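Local coordinates for L-amino acid deaminase (Proteus vulgaris, PDB 5I39), which binds flavin-adenine dinucleotide and probably uses it in the oxidative deamination of L-amino acids, at residues G120-P125 with A175-D180; P356-V361 with K401-Y406; T21-F26 with S183-V188. All coordinates share one frame; numbering follows the deposited sequence.

Overall arrangement
The three contacts lie in different parts of a flavin-binding fold. Interaction 1 pairs strands 117-123 and 175-178 within the large mixed sheet, whereas interaction 2 lays the C-terminal loop after helix 376-392 along strand 357-360, at the border of the six-stranded nucleotide-binding sheet. In interaction 3 the N-terminal loop meets, through salt bridges, the turn before helix 189-199. Along the chain, interaction 1 is nested inside the loop closed by interaction 3, whose segment 183-188 adjoins 175-180, and interaction 2 follows both. Centres lie about 25 Å apart for interactions 1 and 3, and about 31 Å for the other two pairings; interactions 2 and 3 are on opposite sides of the chain's centre.

Interaction 1. Residues G120-P125 with A175-D180; sequences GRVEVP and AGFEED. With EDO (1,2-ethanediol), chain I.
Val-122 and Phe-177 meet on the buried face of an antiparallel strand pair; in the valine conformer given, Val-122 CG1 lies 3.5 Å from Phe-177 CD1. The two side chains approach obliquely, and Phe-177, with CG anti to its own backbone N (chi1 -176°), places its edge beside the carbonyl of Arg-121. Ile-156 and helix 158-164 cover this apolar side. Two hydrogen-bonded pairs flank it: Arg-121 with Glu-178, and Glu-123 with Gly-176, whose O accepts from Glu-123 N at 2.9 Å in a nearly straight bond (169°). The opposite face is polar. There the extended Arg-121 directs two nitrogens to Glu-123 OE1, NH2 2.8 Å away on the anti lone pair and NH1 from above the carboxylate plane, while its NE is held by Gln-82, an FAD-binding residue. Glu-178 turns to Lys-100 instead. Toward the looser end, Glu-123 is partly exposed, and its OE2 accepts from O2 of an ethanediol, probably from the crystallisation liquor, at 2.7 Å; the diol's O1 donates to Val-124 O. A non-hydrogen-bonded pair between two hydrogen-bonded pairs is the alternation of an antiparallel strand pair, here within the large mixed sheet.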
ATOM      1  N   GLY A 120      -4.408 -15.114  -5.638  1.00  7.93           N
ATOM      2  CA  GLY A 120      -5.729 -15.612  -5.282  1.00  7.81           C
ATOM      3  C   GLY A 120      -5.964 -15.593  -3.782  1.00  7.90           C
ATOM      4  O   GLY A 120      -5.066 -15.890  -2.988  1.00  8.13           O
ATOM      5  N   ARG A 121      -7.190 -15.249  -3.402  1.00  7.85           N
ATOM      6  CA  ARG A 121      -7.560 -15.038  -2.006  1.00  8.17           C
ATOM      7  C   ARG A 121      -8.928 -15.631  -1.738  1.00  8.22           C
ATOM      8  O   ARG A 121      -9.892 -15.300  -2.425  1.00  8.80           O
ATOM      9  CB  ARG A 121      -7.585 -13.546  -1.681  1.00  8.27           C
ATOM     10  CG  ARG A 121      -8.020 -13.190  -0.268  1.00  8.50           C
ATOM     11  CD  ARG A 121      -7.953 -11.688  -0.096  1.00  8.76           C
ATOM     12  NE  ARG A 121      -8.232 -11.234   1.266  1.00  9.23           N
ATOM     13  CZ  ARG A 121      -9.447 -11.058   1.787  1.00  9.38           C
ATOM     14  NH1 ARG A 121      -9.559 -10.632   3.038  1.00 10.00           N
ATOM     15  NH2 ARG A 121     -10.555 -11.304   1.085  1.00  9.77           N
ATOM     16  N   VAL A 122      -8.998 -16.483  -0.716  1.00  8.32           N
ATOM     17  CA  VAL A 122     -10.272 -17.070  -0.300  0.50  8.66           C
ATOM     18  C   VAL A 122     -10.652 -16.510   1.061  1.00  8.80           C
ATOM     19  O   VAL A 122      -9.878 -16.562   2.020  1.00  9.31           O
ATOM     20  CB  VAL A 122     -10.299 -18.622  -0.301  0.50  9.46           C
ATOM     21  CG1 VAL A 122     -10.242 -19.146  -1.728  0.50  9.39           C
ATOM     22  CG2 VAL A 122      -9.191 -19.236   0.547  0.50  9.77           C
ATOM     23  N   GLU A 123     -11.851 -15.932   1.124  1.00  8.51           N
ATOM     24  CA  GLU A 123     -12.396 -15.415   2.376  1.00  8.94           C
ATOM     25  C   GLU A 123     -13.717 -16.111   2.663  1.00  9.20           C
ATOM     26  O   GLU A 123     -14.705 -15.912   1.951  1.00  9.10           O
ATOM     27  CB  GLU A 123     -12.588 -13.898   2.355  1.00  9.44           C
ATOM     28  CG  GLU A 123     -13.126 -13.390   3.689  1.00 10.39           C
ATOM     29  CD  GLU A 123     -13.179 -11.884   3.837  1.00 11.15           C
ATOM     30  OE1 GLU A 123     -12.571 -11.153   3.034  1.00 10.75           O
ATOM     31  OE2 GLU A 123     -13.839 -11.432   4.799  1.00 12.99           O
ATOM     32  N   VAL A 124     -13.733 -16.929   3.709  1.00  9.59           N
ATOM     33  CA  VAL A 124     -14.965 -17.561   4.166  1.00  9.92           C
ATOM     34  C   VAL A 124     -15.789 -16.503   4.912  1.00 10.52           C
ATOM     35  O   VAL A 124     -15.261 -15.839   5.802  1.00 10.92           O
ATOM     36  CB  VAL A 124     -14.660 -18.778   5.063  1.00 10.35           C
ATOM     37  CG1 VAL A 124     -15.924 -19.320   5.720  1.00 10.92           C
ATOM     38  CG2 VAL A 124     -13.974 -19.869   4.252  1.00 10.64           C
ATOM     39  N   PRO A 125     -17.078 -16.334   4.556  1.00 11.12           N
ATOM     40  CA  PRO A 125     -17.892 -15.324   5.237  1.00 11.83           C
ATOM     41  C   PRO A 125     -18.134 -15.657   6.710  1.00 12.68           C
ATOM     42  O   PRO A 125     -18.077 -16.820   7.100  1.00 13.25           O
ATOM     43  CB  PRO A 125     -19.208 -15.345   4.453  1.00 12.20           C
ATOM     44  CG  PRO A 125     -19.277 -16.712   3.879  1.00 12.75           C
ATOM     45  CD  PRO A 125     -17.860 -17.058   3.539  1.00 11.39           C
ATOM     46  N   ALA A 175     -16.854 -19.805   0.147  1.00  9.94           N
ATOM     47  CA  ALA A 175     -15.968 -18.649   0.271  1.00  9.39           C
ATOM     48  C   ALA A 175     -16.068 -17.739  -0.929  1.00  8.97           C
ATOM     49  O   ALA A 175     -16.430 -18.169  -2.022  1.00  9.56           O
ATOM     50  CB  ALA A 175     -14.529 -19.097   0.440  1.00  9.53           C
ATOM     51  N   GLY A 176     -15.722 -16.477  -0.708  1.00  8.79           N
ATOM     52  CA  GLY A 176     -15.481 -15.543  -1.797  1.00  8.57           C
ATOM     53  C   GLY A 176     -14.042 -15.663  -2.255  1.00  8.67           C
ATOM     54  O   GLY A 176     -13.122 -15.553  -1.450  1.00  9.79           O
ATOM     55  N   PHE A 177     -13.860 -15.883  -3.554  1.00  8.08           N
ATOM     56  CA  PHE A 177     -12.548 -16.119  -4.153  1.00  8.04           C
ATOM     57  C   PHE A 177     -12.206 -14.977  -5.090  1.00  7.89           C
ATOM     58  O   PHE A 177     -12.799 -14.851  -6.161  1.00  8.16           O
ATOM     59  CB  PHE A 177     -12.576 -17.446  -4.920  1.00  8.58           C
ATOM     60  CG  PHE A 177     -11.252 -17.871  -5.530  1.00  8.95           C
ATOM     61  CD1 PHE A 177     -10.023 -17.647  -4.899  1.00  8.97           C
ATOM     62  CD2 PHE A 177     -11.250 -18.577  -6.728  1.00  9.57           C
ATOM     63  CE1 PHE A 177      -8.836 -18.094  -5.472  1.00  9.23           C
ATOM     64  CE2 PHE A 177     -10.070 -19.022  -7.299  1.00  9.91           C
ATOM     65  CZ  PHE A 177      -8.859 -18.781  -6.673  1.00 10.02           C
ATOM     66  N   GLU A 178     -11.271 -14.127  -4.676  1.00  7.64           N
ATOM     67  CA  GLU A 178     -10.732 -13.100  -5.557  1.00  7.50           C
ATOM     68  C   GLU A 178      -9.557 -13.766  -6.246  1.00  7.60           C
ATOM     69  O   GLU A 178      -8.435 -13.778  -5.725  1.00  7.75           O
ATOM     70  CB  GLU A 178     -10.321 -11.860  -4.767  1.00  7.53           C
ATOM     71  CG  GLU A 178      -9.752 -10.746  -5.632  1.00  7.67           C
ATOM     72  CD  GLU A 178      -9.612  -9.418  -4.919  1.00  7.86           C
ATOM     73  OE1 GLU A 178     -10.326  -9.163  -3.930  1.00  8.36           O
ATOM     74  OE2 GLU A 178      -8.793  -8.593  -5.392  1.00  8.12           O
ATOM     75  N   GLU A 179      -9.831 -14.374  -7.398  1.00  7.94           N
ATOM     76  CA  GLU A 179      -8.860 -15.268  -8.031  1.00  8.41           C
ATOM     77  C   GLU A 179      -7.564 -14.559  -8.407  1.00  8.55           C
ATOM     78  O   GLU A 179      -6.495 -15.160  -8.376  1.00  8.88           O
ATOM     79  CB  GLU A 179      -9.460 -15.969  -9.255  1.00  9.47           C
ATOM     80  CG  GLU A 179      -8.484 -16.967  -9.886  1.00 11.49           C
ATOM     81  CD  GLU A 179      -9.125 -18.010 -10.782  1.00 13.78           C
ATOM     82  OE1 GLU A 179     -10.240 -17.791 -11.279  1.00 13.83           O
ATOM     83  OE2 GLU A 179      -8.490 -19.063 -11.013  1.00 16.92           O
ATOM     84  N   ASP A 180      -7.673 -13.285  -8.762  1.00  8.22           N
ATOM     85  CA  ASP A 180      -6.514 -12.500  -9.177  1.00  8.34           C
ATOM     86  C   ASP A 180      -5.986 -11.566  -8.091  1.00  7.96           C
ATOM     87  O   ASP A 180      -5.311 -10.588  -8.399  1.00  8.18           O
ATOM     88  CB  ASP A 180      -6.843 -11.714 -10.447  1.00  8.87           C
ATOM     89  CG  ASP A 180      -7.829 -10.600 -10.206  1.00  9.11           C
ATOM     90  OD1 ASP A 180      -8.629 -10.686  -9.240  1.00  8.96           O
ATOM     91  OD2 ASP A 180      -7.795  -9.631 -10.986  1.00 11.49           O
TER
HETATM   92  C1  EDO I 508     -14.183 -13.774   8.148  1.00 15.84           C
HETATM   93  O1  EDO I 508     -15.167 -13.468   7.159  1.00 14.59           O
HETATM   94  C2  EDO I 508     -12.808 -13.704   7.501  1.00 16.55           C
HETATM   95  O2  EDO I 508     -12.537 -12.383   7.012  1.00 16.84           O

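Interaction 2. Residues P356-V361 with K401-Y406; sequences PIISEV and KPFSLY
Phe-403 and Ile-358 run alongside each other in the same direction where the C-terminal tail packs along strand 357-360, an edge strand of the Rossmann-type sheet. Ile-358 sets CD1 over one face of the phenylalanine ring, nearer the ring's margin than its middle and 4.1 Å above the plane, and CB of Ile-358 is 3.8 Å from CB of Phe-403. Pro-356 flanks the same ring, its CD 4.0 Å from Phe-403 CD1. Leu-386 of helix 376-392 and Thr-92 of helix 90-103 also touch the aromatic side chain, which is thereby buried between the strand and two helices. One backbone bond, from Ile-358 N to Phe-403 O, fastens strand to tail next to this cluster. Farther along, Tyr-406 stands roughly perpendicular to Val-361: the edge of the ring faces Val-361 CA, 3.3 Å from Tyr-406 OH, and that hydroxyl bonds to Lys-362 N and Glu-363. An ST turn, in which Ser-404 OG accepts from Tyr-406 N, shapes the tail just before the tyrosine. Between these two aromatic contacts stands Ser-359, with OG anti to the backbone N (chi1 -170°). Its buried hydroxyl is doubly engaged, donating to Glu-360 O in the carbonyl plane and accepting from Leu-405 N at 2.9 Å.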
ATOM      1  N   PRO A 356      -9.045   7.363   0.415  1.00  9.42           N
ATOM      2  CA  PRO A 356      -7.834   8.182   0.343  1.00  9.22           C
ATOM      3  C   PRO A 356      -8.075   9.685   0.244  1.00  9.17           C
ATOM      4  O   PRO A 356      -9.183  10.127  -0.082  1.00  9.57           O
ATOM      5  CB  PRO A 356      -7.156   7.686  -0.944  1.00  8.96           C
ATOM      6  CG  PRO A 356      -7.670   6.304  -1.141  1.00  9.06           C
ATOM      7  CD  PRO A 356      -9.100   6.396  -0.698  1.00  9.12           C
ATOM      8  N   ILE A 357      -7.028  10.447   0.546  1.00  8.84           N
ATOM      9  CA  ILE A 357      -6.990  11.877   0.240  1.00  9.12           C
ATOM     10  C   ILE A 357      -5.952  12.063  -0.860  1.00  9.05           C
ATOM     11  O   ILE A 357      -4.747  11.943  -0.625  1.00  9.31           O
ATOM     12  CB  ILE A 357      -6.711  12.753   1.476  1.00  9.62           C
ATOM     13  CG1 ILE A 357      -7.836  12.557   2.505  1.00  9.96           C
ATOM     14  CG2 ILE A 357      -6.623  14.220   1.068  1.00 10.10           C
ATOM     15  CD1 ILE A 357      -7.602  13.214   3.853  1.00 10.78           C
ATOM     16  N   ILE A 358      -6.454  12.315  -2.066  1.00  8.72           N
ATOM     17  CA  ILE A 358      -5.643  12.514  -3.263  1.00  8.92           C
ATOM     18  C   ILE A 358      -6.236  13.774  -3.863  1.00  9.26           C
ATOM     19  O   ILE A 358      -7.301  13.721  -4.474  1.00  9.69           O
ATOM     20  CB  ILE A 358      -5.758  11.340  -4.259  1.00  9.27           C
ATOM     21  CG1 ILE A 358      -5.404  10.005  -3.589  1.00  9.60           C
ATOM     22  CG2 ILE A 358      -4.849  11.585  -5.459  1.00  9.92           C
ATOM     23  CD1 ILE A 358      -5.955   8.797  -4.321  1.00  9.55           C
ATOM     24  N   SER A 359      -5.588  14.915  -3.654  1.00  9.72           N
ATOM     25  CA  SER A 359      -6.296  16.183  -3.784  1.00 10.53           C
ATOM     26  C   SER A 359      -5.406  17.374  -4.051  1.00 11.19           C
ATOM     27  O   SER A 359      -4.271  17.435  -3.588  1.00 11.78           O
ATOM     28  CB  SER A 359      -7.068  16.445  -2.486  1.00 10.54           C
ATOM     29  OG  SER A 359      -7.959  17.543  -2.605  1.00 10.99           O
ATOM     30  N   GLU A 360      -5.967  18.347  -4.771  1.00 11.64           N
ATOM     31  CA  GLU A 360      -5.431  19.696  -4.781  1.00 12.79           C
ATOM     32  C   GLU A 360      -5.683  20.346  -3.426  1.00 13.34           C
ATOM     33  O   GLU A 360      -6.527  19.901  -2.642  1.00 12.52           O
ATOM     34  CB  GLU A 360      -6.097  20.541  -5.864  1.00 13.82           C
ATOM     35  CG  GLU A 360      -5.866  20.044  -7.277  1.00 16.34           C
ATOM     36  CD  GLU A 360      -6.465  20.968  -8.320  1.00 18.61           C
ATOM     37  OE1 GLU A 360      -6.018  22.131  -8.408  1.00 23.58           O
ATOM     38  OE2 GLU A 360      -7.378  20.536  -9.052  1.00 19.34           O
ATOM     39  N   VAL A 361      -4.941  21.418  -3.179  1.00 15.22           N
ATOM     40  CA  VAL A 361      -5.061  22.210  -1.963  1.00 15.69           C
ATOM     41  C   VAL A 361      -5.282  23.641  -2.435  1.00 16.54           C
ATOM     42  O   VAL A 361      -4.361  24.279  -2.945  1.00 16.48           O
ATOM     43  CB  VAL A 361      -3.799  22.084  -1.081  1.00 15.40           C
ATOM     44  CG1 VAL A 361      -3.909  22.948   0.171  1.00 15.75           C
ATOM     45  CG2 VAL A 361      -3.573  20.630  -0.690  1.00 16.11           C
ATOM     46  N   LYS A 401     -13.383  13.405  -7.163  1.00 15.09           N
ATOM     47  CA  LYS A 401     -14.283  13.936  -6.130  1.00 14.74           C
ATOM     48  C   LYS A 401     -14.293  13.121  -4.825  1.00 13.33           C
ATOM     49  O   LYS A 401     -14.204  13.705  -3.747  1.00 12.57           O
ATOM     50  CB  LYS A 401     -15.699  14.131  -6.690  1.00 16.62           C
ATOM     51  CG  LYS A 401     -15.784  15.294  -7.664  1.00 19.99           C
ATOM     52  CD  LYS A 401     -17.191  15.487  -8.204  1.00 23.11           C
ATOM     53  CE  LYS A 401     -17.265  16.675  -9.153  1.00 26.20           C
ATOM     54  NZ  LYS A 401     -17.217  17.985  -8.444  1.00 28.84           N
ATOM     55  N   PRO A 402     -14.348  11.773  -4.909  1.00 13.19           N
ATOM     56  CA  PRO A 402     -14.331  10.994  -3.661  1.00 13.12           C
ATOM     57  C   PRO A 402     -13.010  11.029  -2.880  1.00 11.85           C
ATOM     58  O   PRO A 402     -12.969  10.552  -1.749  1.00 12.30           O
ATOM     59  CB  PRO A 402     -14.623   9.560  -4.131  1.00 14.61           C
ATOM     60  CG  PRO A 402     -15.233   9.701  -5.476  1.00 16.21           C
ATOM     61  CD  PRO A 402     -14.577  10.903  -6.076  1.00 14.34           C
ATOM     62  N   PHE A 403     -11.949  11.571  -3.479  1.00 10.95           N
ATOM     63  CA  PHE A 403     -10.639  11.675  -2.828  1.00 11.06           C
ATOM     64  C   PHE A 403     -10.280  13.106  -2.433  1.00 10.89           C
ATOM     65  O   PHE A 403      -9.197  13.348  -1.905  1.00 10.44           O
ATOM     66  CB  PHE A 403      -9.555  11.109  -3.748  1.00 11.30           C
ATOM     67  CG  PHE A 403      -9.938   9.816  -4.407  1.00 11.66           C
ATOM     68  CD1 PHE A 403     -10.334   8.728  -3.644  1.00 12.11           C
ATOM     69  CD2 PHE A 403      -9.909   9.685  -5.792  1.00 12.53           C
ATOM     70  CE1 PHE A 403     -10.692   7.533  -4.248  1.00 12.78           C
ATOM     71  CE2 PHE A 403     -10.265   8.493  -6.400  1.00 13.19           C
ATOM     72  CZ  PHE A 403     -10.656   7.415  -5.629  1.00 12.70           C
ATOM     73  N   SER A 404     -11.204  14.040  -2.639  1.00 10.93           N
ATOM     74  CA  SER A 404     -10.948  15.446  -2.365  1.00 11.48           C
ATOM     75  C   SER A 404     -10.777  15.712  -0.875  1.00 11.49           C
ATOM     76  O   SER A 404     -11.466  15.123  -0.039  1.00 11.75           O
ATOM     77  CB  SER A 404     -12.100  16.303  -2.892  1.00 12.21           C
ATOM     78  OG  SER A 404     -11.941  17.664  -2.525  1.00 13.08           O
ATOM     79  N   LEU A 405      -9.893  16.656  -0.572  1.00 11.94           N
ATOM     80  CA  LEU A 405      -9.684  17.144   0.784  1.00 13.26           C
ATOM     81  C   LEU A 405     -10.920  17.870   1.329  1.00 14.37           C
ATOM     82  O   LEU A 405     -11.097  17.966   2.543  1.00 16.20           O
ATOM     83  CB  LEU A 405      -8.475  18.084   0.790  1.00 13.99           C
ATOM     84  CG  LEU A 405      -8.049  18.753   2.095  1.00 14.76           C
ATOM     85  CD1 LEU A 405      -7.728  17.720   3.161  1.00 15.48           C
ATOM     86  CD2 LEU A 405      -6.848  19.647   1.833  1.00 15.53           C
ATOM     87  N   TYR A 406     -11.772  18.367   0.431  1.00 14.36           N
ATOM     88  CA  TYR A 406     -12.902  19.238   0.790  1.00 16.00           C
ATOM     89  C   TYR A 406     -14.258  18.533   0.784  1.00 17.15           C
ATOM     90  O   TYR A 406     -15.301  19.187   0.739  1.00 18.73           O
ATOM     91  CB  TYR A 406     -12.901  20.452  -0.146  1.00 16.63           C
ATOM     92  CG  TYR A 406     -11.544  21.105  -0.154  1.00 17.02           C
ATOM     93  CD1 TYR A 406     -11.146  21.927   0.899  1.00 18.12           C
ATOM     94  CD2 TYR A 406     -10.626  20.847  -1.173  1.00 16.75           C
ATOM     95  CE1 TYR A 406      -9.886  22.501   0.923  1.00 19.06           C
ATOM     96  CE2 TYR A 406      -9.363  21.417  -1.157  1.00 17.79           C
ATOM     97  CZ  TYR A 406      -8.999  22.242  -0.108  1.00 18.56           C
ATOM     98  OH  TYR A 406      -7.747  22.806  -0.095  1.00 20.29           O
TER

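Interaction 3. Residues T21-F26 with S183-V188; sequences TPRHGF and SFDPEV. With EDO (1,2-ethanediol), chain C.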
ATOM      1  N   THR A  21      21.074  -9.991   0.452  1.00 18.66           N
ATOM      2  CA  THR A  21      20.118 -10.718  -0.395  1.00 17.97           C
ATOM      3  C   THR A  21      19.143  -9.676  -0.937  1.00 18.19           C
ATOM      4  O   THR A  21      19.155  -8.545  -0.465  1.00 16.96           O
ATOM      5  CB  THR A  21      19.309 -11.782   0.391  1.00 18.00           C
ATOM      6  OG1 THR A  21      18.304 -11.145   1.193  1.00 17.51           O
ATOM      7  CG2 THR A  21      20.213 -12.645   1.270  1.00 19.55           C
ATOM      8  N   PRO A  22      18.267 -10.054  -1.895  1.00 18.56           N
ATOM      9  CA  PRO A  22      17.207  -9.130  -2.345  1.00 18.22           C
ATOM     10  C   PRO A  22      16.243  -8.618  -1.257  1.00 17.09           C
ATOM     11  O   PRO A  22      15.543  -7.638  -1.493  1.00 17.66           O
ATOM     12  CB  PRO A  22      16.445  -9.962  -3.385  1.00 19.83           C
ATOM     13  CG  PRO A  22      17.454 -10.911  -3.911  1.00 20.53           C
ATOM     14  CD  PRO A  22      18.305 -11.270  -2.729  1.00 19.71           C
ATOM     15  N   ARG A  23      16.217  -9.269  -0.092  1.00 16.39           N
ATOM     16  CA  ARG A  23      15.411  -8.846   1.062  1.00 15.87           C
ATOM     17  C   ARG A  23      16.169  -7.951   2.056  1.00 15.81           C
ATOM     18  O   ARG A  23      15.788  -7.860   3.226  1.00 16.37           O
ATOM     19  CB  ARG A  23      14.853 -10.094   1.759  1.00 16.27           C
ATOM     20  CG  ARG A  23      13.981 -10.902   0.820  1.00 17.03           C
ATOM     21  CD  ARG A  23      13.436 -12.198   1.382  1.00 18.23           C
ATOM     22  NE  ARG A  23      12.333 -12.609   0.515  1.00 21.05           N
ATOM     23  CZ  ARG A  23      11.055 -12.242   0.654  1.00 21.39           C
ATOM     24  NH1 ARG A  23      10.647 -11.479   1.677  1.00 20.44           N
ATOM     25  NH2 ARG A  23      10.164 -12.667  -0.241  1.00 22.15           N
ATOM     26  N   HIS A  24      17.219  -7.278   1.575  1.00 15.58           N
ATOM     27  CA  HIS A  24      18.064  -6.389   2.395  1.00 16.75           C
ATOM     28  C   HIS A  24      17.289  -5.255   3.093  1.00 15.95           C
ATOM     29  O   HIS A  24      17.580  -4.914   4.239  1.00 16.55           O
ATOM     30  CB  HIS A  24      19.264  -5.835   1.578  1.00 19.26           C
ATOM     31  CG  HIS A  24      18.892  -5.182   0.278  1.00 22.38           C
ATOM     32  ND1 HIS A  24      18.416  -3.896   0.207  1.00 23.71           N
ATOM     33  CD2 HIS A  24      18.951  -5.624  -1.002  1.00 23.54           C
ATOM     34  CE1 HIS A  24      18.176  -3.575  -1.050  1.00 25.30           C
ATOM     35  NE2 HIS A  24      18.493  -4.609  -1.807  1.00 25.30           N
ATOM     36  N   GLY A  25      16.294  -4.694   2.413  1.00 15.40           N
ATOM     37  CA  GLY A  25      15.454  -3.649   2.998  1.00 14.90           C
ATOM     38  C   GLY A  25      16.172  -2.352   3.321  1.00 14.57           C
ATOM     39  O   GLY A  25      15.944  -1.744   4.360  1.00 15.65           O
ATOM     40  N   PHE A  26      17.018  -1.916   2.400  1.00 13.77           N
ATOM     41  CA  PHE A  26      17.740  -0.649   2.519  1.00 13.88           C
ATOM     42  C   PHE A  26      18.181  -0.173   1.146  1.00 13.39           C
ATOM     43  O   PHE A  26      18.901  -0.877   0.438  1.00 14.82           O
ATOM     44  CB  PHE A  26      18.956  -0.728   3.446  1.00 15.19           C
ATOM     45  CG  PHE A  26      19.653   0.596   3.612  1.00 16.39           C
ATOM     46  CD1 PHE A  26      19.139   1.564   4.471  1.00 17.31           C
ATOM     47  CD2 PHE A  26      20.789   0.905   2.869  1.00 17.84           C
ATOM     48  CE1 PHE A  26      19.760   2.800   4.606  1.00 17.69           C
ATOM     49  CE2 PHE A  26      21.414   2.138   3.000  1.00 18.90           C
ATOM     50  CZ  PHE A  26      20.898   3.085   3.868  1.00 18.63           C
ATOM     51  N   SER A 183      -0.211 -10.323  -4.276  1.00  7.50           N
ATOM     52  CA  SER A 183       0.646 -10.472  -3.115  1.00  7.40           C
ATOM     53  C   SER A 183       1.930  -9.704  -3.374  1.00  7.36           C
ATOM     54  O   SER A 183       2.473  -9.777  -4.470  1.00  7.63           O
ATOM     55  CB  SER A 183       0.973 -11.948  -2.924  1.00  7.72           C
ATOM     56  OG  SER A 183       1.932 -12.160  -1.906  1.00  8.29           O
ATOM     57  N   PHE A 184       2.410  -8.978  -2.372  1.00  7.34           N
ATOM     58  CA  PHE A 184       3.730  -8.331  -2.425  1.00  7.55           C
ATOM     59  C   PHE A 184       4.321  -8.358  -1.026  1.00  7.63           C
ATOM     60  O   PHE A 184       3.593  -8.317  -0.036  1.00  8.03           O
ATOM     61  CB  PHE A 184       3.743  -6.903  -3.049  1.00  7.85           C
ATOM     62  CG  PHE A 184       2.475  -6.090  -2.868  1.00  7.80           C
ATOM     63  CD1 PHE A 184       1.721  -6.126  -1.694  1.00  7.81           C
ATOM     64  CD2 PHE A 184       2.062  -5.223  -3.882  1.00  7.76           C
ATOM     65  CE1 PHE A 184       0.569  -5.363  -1.561  1.00  7.83           C
ATOM     66  CE2 PHE A 184       0.914  -4.456  -3.747  1.00  7.75           C
ATOM     67  CZ  PHE A 184       0.164  -4.533  -2.589  1.00  7.85           C
ATOM     68  N   ASP A 185       5.646  -8.438  -0.956  1.00  7.70           N
ATOM     69  CA  ASP A 185       6.329  -8.681   0.315  1.00  7.85           C
ATOM     70  C   ASP A 185       6.996  -7.391   0.791  1.00  8.09           C
ATOM     71  O   ASP A 185       7.756  -6.775   0.039  1.00  8.44           O
ATOM     72  CB  ASP A 185       7.383  -9.783   0.167  1.00  8.20           C
ATOM     73  CG  ASP A 185       6.822 -11.083  -0.403  1.00  8.61           C
ATOM     74  OD1 ASP A 185       5.587 -11.286  -0.415  1.00  8.87           O
ATOM     75  OD2 ASP A 185       7.639 -11.917  -0.851  1.00  9.87           O
ATOM     76  N   PRO A 186       6.753  -6.990   2.054  1.00  8.17           N
ATOM     77  CA  PRO A 186       7.254  -5.692   2.517  1.00  8.50           C
ATOM     78  C   PRO A 186       8.768  -5.588   2.698  1.00  8.69           C
ATOM     79  O   PRO A 186       9.289  -4.484   2.794  1.00  9.33           O
ATOM     80  CB  PRO A 186       6.513  -5.494   3.836  1.00  8.64           C
ATOM     81  CG  PRO A 186       6.256  -6.873   4.322  1.00  8.52           C
ATOM     82  CD  PRO A 186       5.942  -7.657   3.088  1.00  8.37           C
ATOM     83  N   GLU A 187       9.469  -6.717   2.695  1.00  9.05           N
ATOM     84  CA  GLU A 187      10.924  -6.700   2.748  1.00  9.69           C
ATOM     85  C   GLU A 187      11.552  -6.322   1.405  1.00  9.54           C
ATOM     86  O   GLU A 187      12.756  -6.068   1.354  1.00 10.58           O
ATOM     87  CB  GLU A 187      11.463  -8.055   3.201  1.00 10.77           C
ATOM     88  CG  GLU A 187      11.008  -8.473   4.596  1.00 11.85           C
ATOM     89  CD  GLU A 187       9.576  -8.976   4.666  1.00 12.00           C
ATOM     90  OE1 GLU A 187       9.077  -9.547   3.670  1.00 12.50           O
ATOM     91  OE2 GLU A 187       8.941  -8.783   5.723  1.00 12.70           O
ATOM     92  N   VAL A 188      10.752  -6.299   0.333  1.00  9.08           N
ATOM     93  CA  VAL A 188      11.268  -6.110  -1.026  1.00  9.05           C
ATOM     94  C   VAL A 188      10.569  -5.022  -1.849  1.00  8.56           C
ATOM     95  O   VAL A 188      11.249  -4.194  -2.446  1.00  8.89           O
ATOM     96  CB  VAL A 188      11.216  -7.435  -1.827  1.00  9.39           C
ATOM     97  CG1 VAL A 188      11.790  -7.252  -3.227  1.00  9.70           C
ATOM     98  CG2 VAL A 188      11.972  -8.537  -1.102  1.00  9.75           C
TER
HETATM   99  C1  EDO C 502      13.614   0.273   5.896  1.00 29.20           C
HETATM  100  O1  EDO C 502      13.220   0.124   7.260  1.00 32.31           O
HETATM  101  C2  EDO C 502      14.706   1.334   5.788  1.00 28.01           C
HETATM  102  O2  EDO C 502      15.950   0.789   5.333  1.00 27.28           O
HETATM  103  O   HOH W   1      14.936  -5.303  -0.132  1.00 15.36           O
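Arg-23, inside a type I turn from Thr-21 to His-24, has its CA 5.3 Å from the CA of Glu-187, where two irregular segments meet with no strand pairing between them. One water bridges the two main chains, donating to Pro-22 O and Glu-187 O and accepting from Gly-25 N. Among the side chains, Arg-23 contributes more than any other. Its chain, stretched out straight to NE, carries the guanidinium across to two acids that approach its rim in or close to its plane. NH2 of Arg-23 donates to Asp-185 OD2 at 2.7 Å (152°), reaching that oxygen on its anti side, somewhat out of the carboxylate plane. Arg-23 NH1 pairs with Glu-187 OE1 over a longer 3.2 Å; the glutamate bends at chi2 (76°), which turns its carboxylate back toward the arginine. The planes of guanidinium and carboxylate differ by 34° in the first pair. Val-188 packs on a flat side, its CG2 over one face of the guanidinium and 3.7 Å from Arg-23 CG. Both acids have second partners, Arg-286 for Asp-185 and Arg-16 for Glu-187, so positive groups probably favour their ionised forms. The result is a salt-bridge network that ties the N-terminal loop to the turn leading into helix 189-199, where Val-188 occupies the N-cap position.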